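Local coordinates for C24 protein (Bizionia argentinensis JUB59, PDB 6OV6), which is of unknown biochemical function but binds manganese and probably forms the receptor-binding tip of the long tail fiber of a temperate bacteriophage, at residues Ser27-Asn30 and Ala31-Glu34; Val56-Asn60 and Gly61-Lys65. One frame throughout, in Å; residues are numbered along the deposited sequence.

Interaction 1: residues Ser27-Asn30 and Ala31-Glu34; sequences SVFN and ALGE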
# COMPACT_ATOMS: atom_id res chain seq x y z
N SER A 27 -35.66 -39.63 -10.12
CA SER A 27 -36.21 -38.27 -10.09
C SER A 27 -35.45 -37.37 -9.13
O SER A 27 -35.38 -36.15 -9.36
CB SER A 27 -37.70 -38.26 -9.79
OG SER A 27 -37.95 -38.83 -8.52
N VAL A 28 -34.83 -37.96 -8.07
CA VAL A 28 -34.04 -37.17 -7.10
C VAL A 28 -32.90 -36.39 -7.77
O VAL A 28 -32.53 -35.34 -7.24
CB VAL A 28 -33.56 -37.99 -5.85
CG1 VAL A 28 -32.31 -38.83 -6.18
CG2 VAL A 28 -33.27 -37.05 -4.67
N PHE A 29 -32.36 -36.88 -8.93
CA PHE A 29 -31.25 -36.23 -9.64
C PHE A 29 -31.58 -34.86 -10.18
O PHE A 29 -30.67 -34.05 -10.35
CB PHE A 29 -30.58 -37.16 -10.67
CG PHE A 29 -30.08 -38.46 -10.06
CD1 PHE A 29 -29.22 -38.45 -8.96
CD2 PHE A 29 -30.44 -39.69 -10.62
CE1 PHE A 29 -28.75 -39.65 -8.40
CE2 PHE A 29 -29.95 -40.89 -10.07
CZ PHE A 29 -29.10 -40.86 -8.98
N ASN A 30 -32.87 -34.55 -10.34
CA ASN A 30 -33.28 -33.20 -10.77
C ASN A 30 -32.83 -32.20 -9.74
O ASN A 30 -32.47 -31.09 -10.13
CB ASN A 30 -34.80 -33.10 -10.89
CG ASN A 30 -35.31 -33.75 -12.13
OD1 ASN A 30 -35.11 -33.24 -13.24
ND2 ASN A 30 -35.96 -34.91 -11.96
N ALA A 31 -32.85 -32.57 -8.43
CA ALA A 31 -32.42 -31.67 -7.35
C ALA A 31 -30.99 -31.16 -7.55
O ALA A 31 -30.68 -30.08 -7.09
CB ALA A 31 -32.58 -32.34 -5.98
N LEU A 32 -30.15 -31.91 -8.28
CA LEU A 32 -28.77 -31.50 -8.61
C LEU A 32 -28.71 -30.19 -9.40
O LEU A 32 -27.69 -29.50 -9.35
CB LEU A 32 -27.95 -32.63 -9.27
CG LEU A 32 -27.68 -33.88 -8.39
CD1 LEU A 32 -27.26 -35.05 -9.23
CD2 LEU A 32 -26.64 -33.62 -7.31
N GLY A 33 -29.80 -29.84 -10.08
CA GLY A 33 -29.89 -28.55 -10.76
C GLY A 33 -29.82 -27.38 -9.78
O GLY A 33 -29.37 -26.29 -10.15
N GLU A 34 -30.20 -27.61 -8.50
CA GLU A 34 -30.11 -26.58 -7.44
C GLU A 34 -28.66 -26.13 -7.23
O GLU A 34 -28.45 -25.02 -6.76
CB GLU A 34 -30.69 -27.05 -6.09
CG GLU A 34 -32.19 -26.99 -5.98
CD GLU A 34 -32.88 -25.72 -6.45
OE1 GLU A 34 -32.55 -24.62 -5.96
OE2 GLU A 34 -33.82 -25.86 -7.25

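Interaction 2: residues Val56-Asn60 and Gly61-Lys65; sequences VVYIN and GEVFK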
# COMPACT_ATOMS: atom_id res chain seq x y z
N VAL A 56 -29.58 -27.58 -22.42
CA VAL A 56 -30.24 -28.13 -21.24
C VAL A 56 -30.35 -27.01 -20.22
O VAL A 56 -29.39 -26.25 -20.00
CB VAL A 56 -29.52 -29.39 -20.65
CG1 VAL A 56 -30.14 -29.84 -19.33
CG2 VAL A 56 -29.52 -30.55 -21.64
N VAL A 57 -31.57 -26.87 -19.65
CA VAL A 57 -31.85 -25.83 -18.66
C VAL A 57 -32.43 -26.44 -17.38
O VAL A 57 -32.85 -27.60 -17.36
CB VAL A 57 -32.75 -24.68 -19.22
CG1 VAL A 57 -32.04 -23.92 -20.35
CG2 VAL A 57 -34.14 -25.20 -19.66
N TYR A 58 -32.47 -25.64 -16.32
CA TYR A 58 -33.03 -26.08 -15.04
C TYR A 58 -34.02 -25.02 -14.58
O TYR A 58 -33.65 -23.86 -14.44
CB TYR A 58 -31.93 -26.24 -13.99
CG TYR A 58 -32.46 -26.63 -12.63
CD1 TYR A 58 -32.99 -27.89 -12.40
CD2 TYR A 58 -32.41 -25.74 -11.56
CE1 TYR A 58 -33.48 -28.26 -11.14
CE2 TYR A 58 -32.87 -26.10 -10.29
CZ TYR A 58 -33.40 -27.36 -10.09
OH TYR A 58 -33.83 -27.75 -8.84
N ILE A 59 -35.30 -25.40 -14.41
CA ILE A 59 -36.35 -24.46 -13.97
C ILE A 59 -37.20 -25.17 -12.96
O ILE A 59 -37.67 -26.29 -13.23
CB ILE A 59 -37.31 -23.95 -15.10
CG1 ILE A 59 -36.60 -23.73 -16.42
CG2 ILE A 59 -38.16 -22.73 -14.64
CD1 ILE A 59 -37.50 -23.71 -17.64
N ASN A 60 -37.46 -24.50 -11.83
CA ASN A 60 -38.35 -24.97 -10.78
C ASN A 60 -38.29 -26.48 -10.49
O ASN A 60 -39.29 -27.20 -10.62
CB ASN A 60 -39.79 -24.52 -11.10
CG ASN A 60 -39.97 -23.03 -11.22
OD1 ASN A 60 -39.21 -22.23 -10.67
ND2 ASN A 60 -40.96 -22.64 -11.97
N GLY A 61 -37.09 -26.94 -10.13
CA GLY A 61 -36.85 -28.32 -9.74
C GLY A 61 -36.75 -29.33 -10.86
O GLY A 61 -36.61 -30.51 -10.56
N GLU A 62 -36.82 -28.90 -12.14
CA GLU A 62 -36.72 -29.87 -13.25
C GLU A 62 -35.61 -29.53 -14.21
O GLU A 62 -35.49 -28.36 -14.62
CB GLU A 62 -38.04 -29.95 -14.07
CG GLU A 62 -39.27 -30.30 -13.27
CD GLU A 62 -40.47 -30.49 -14.18
OE1 GLU A 62 -41.30 -29.55 -14.27
OE2 GLU A 62 -40.49 -31.49 -14.92
N VAL A 63 -34.89 -30.56 -14.66
CA VAL A 63 -33.86 -30.44 -15.67
C VAL A 63 -34.57 -30.72 -17.01
O VAL A 63 -35.22 -31.77 -17.15
CB VAL A 63 -32.68 -31.43 -15.43
CG1 VAL A 63 -31.66 -31.38 -16.56
CG2 VAL A 63 -32.01 -31.21 -14.08
N PHE A 64 -34.44 -29.79 -17.98
CA PHE A 64 -35.08 -29.93 -19.29
C PHE A 64 -34.14 -29.81 -20.44
O PHE A 64 -33.27 -28.94 -20.43
CB PHE A 64 -36.14 -28.82 -19.52
CG PHE A 64 -37.39 -28.85 -18.68
CD1 PHE A 64 -38.39 -29.78 -18.92
CD2 PHE A 64 -37.57 -27.94 -17.64
CE1 PHE A 64 -39.54 -29.81 -18.15
CE2 PHE A 64 -38.72 -27.97 -16.86
CZ PHE A 64 -39.71 -28.89 -17.15
N LYS A 65 -34.45 -30.55 -21.52
CA LYS A 65 -33.82 -30.35 -22.82
C LYS A 65 -34.38 -28.99 -23.30
O LYS A 65 -35.56 -28.69 -23.07
CB LYS A 65 -34.23 -31.44 -23.83
CG LYS A 65 -33.57 -32.79 -23.60
CD LYS A 65 -34.31 -33.93 -24.29
CE LYS A 65 -33.87 -35.29 -23.78
NZ LYS A 65 -34.68 -36.39 -24.37
O HOH W 1 -40.42 -26.85 -13.85

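Interaction 1: residues Ser27-Asn30 and Ala31-Glu34
L32 lies beside F29 with both side chains pointing the same way, its CD1 methyl 3.9 Å from ring atom CD1 of F29 and oblique to the ring. The tight backbone winding sets L32 CB 3.3 Å from F29 O, and with CG anti to the carbonyl carbon (chi1 -64°) L32 CD1 turns toward that oxygen and the ring. A branched apolar residue suits this buried place, where one methyl, CD1, packs beside the ring.

The backbone here is a 3-10 helical stretch that carries on from helix 19-27. Three bonds form the middle of an i to i+3 series: A31 N to V28 O, L32 N to F29 O at 3.0 Å, and G33 N to N30 O, the straightest of the three at 158°. In each the donor stands well above the carbonyl plane, consistent with the tight winding. N30 bends back along the helix, and its ND2 donates to S27 O (2.9 Å) in the carbonyl plane, on a lone pair. Because N30 N also donates to S27 O, two bonds grip that oxygen. V28 CG1 lies over one face of the F29 ring, offset toward its rim.

Within the trimer, F29 and the small, buried A31 pack on N30 and V56 of the second subunit, and L32 on L32 of the third. The stretch thus joins the interface between chains while leading from helix 19-27 toward strand 40-42.

Interaction 2: residues Val56-Asn60 and Gly61-Lys65
Strands 51-59 and 62-70 pair here as a two-residue beta hairpin, closed by a type I' turn from I59 to E62; the short strand axes run antiparallel at 150°, 4.6 Å apart at closest approach. V57 with F64 and I59 with E62 are the hydrogen-bonded pairs, each making two backbone bonds. F64 N to V57 O is the straightest, 2.8 Å long with an angle of 175° at the hydrogen. N60 and G61 fill the turn with positive phi, which asparagine tolerates; at G61 it favours glycine, and a side chain there would also crowd N60 O.

On the face of V56, Y58, V63 and K65, V56 CG1 meets V63 CG1 at 3.5 Å, two beta-branched side chains crossing between neighbouring strands. The Y58 ring bends toward the turn: with CG anti to the backbone N (chi1 177°), its CD1 comes 3.8 Å from V63 CG2 and its OH 3.2 Å from G61 CA. The hydroxyl is hydrogen-bonded to E34 OE2.

The other face carries V57, I59, E62 and F64. V57 CG2 touches F64 CB, while I59 CD1 reaches F64 CD2 at 4.2 Å; V100 of strand 96-102 packs on all three of these apolar residues. E62 OE1 forms a salt bridge with R98, and a water hydrogen-bonded to I59 O and E62 OE1, 2.9 Å from each, lies in plane at the edge of the F64 ring.

From the N terminus, the chain leaves helix 19-27 through interaction 1, whose i to i+3 bonds close successive short turns. It then passes through strands 40-42 and 44-48 before interaction 2 closes the hairpin of strands 51-59 and 62-70. The two are in series, neither nested nor crossed, and their centres lie about 9 Å apart. Two polar contacts tie the helical segment to the sheet: a probable hydrogen bond of N30 OD1 with V63 N at 3.0 Å, and the bond between E34 and Y58. Both interactions touch the third subunit, so these neighbouring parts of the fold share in the trimer interface.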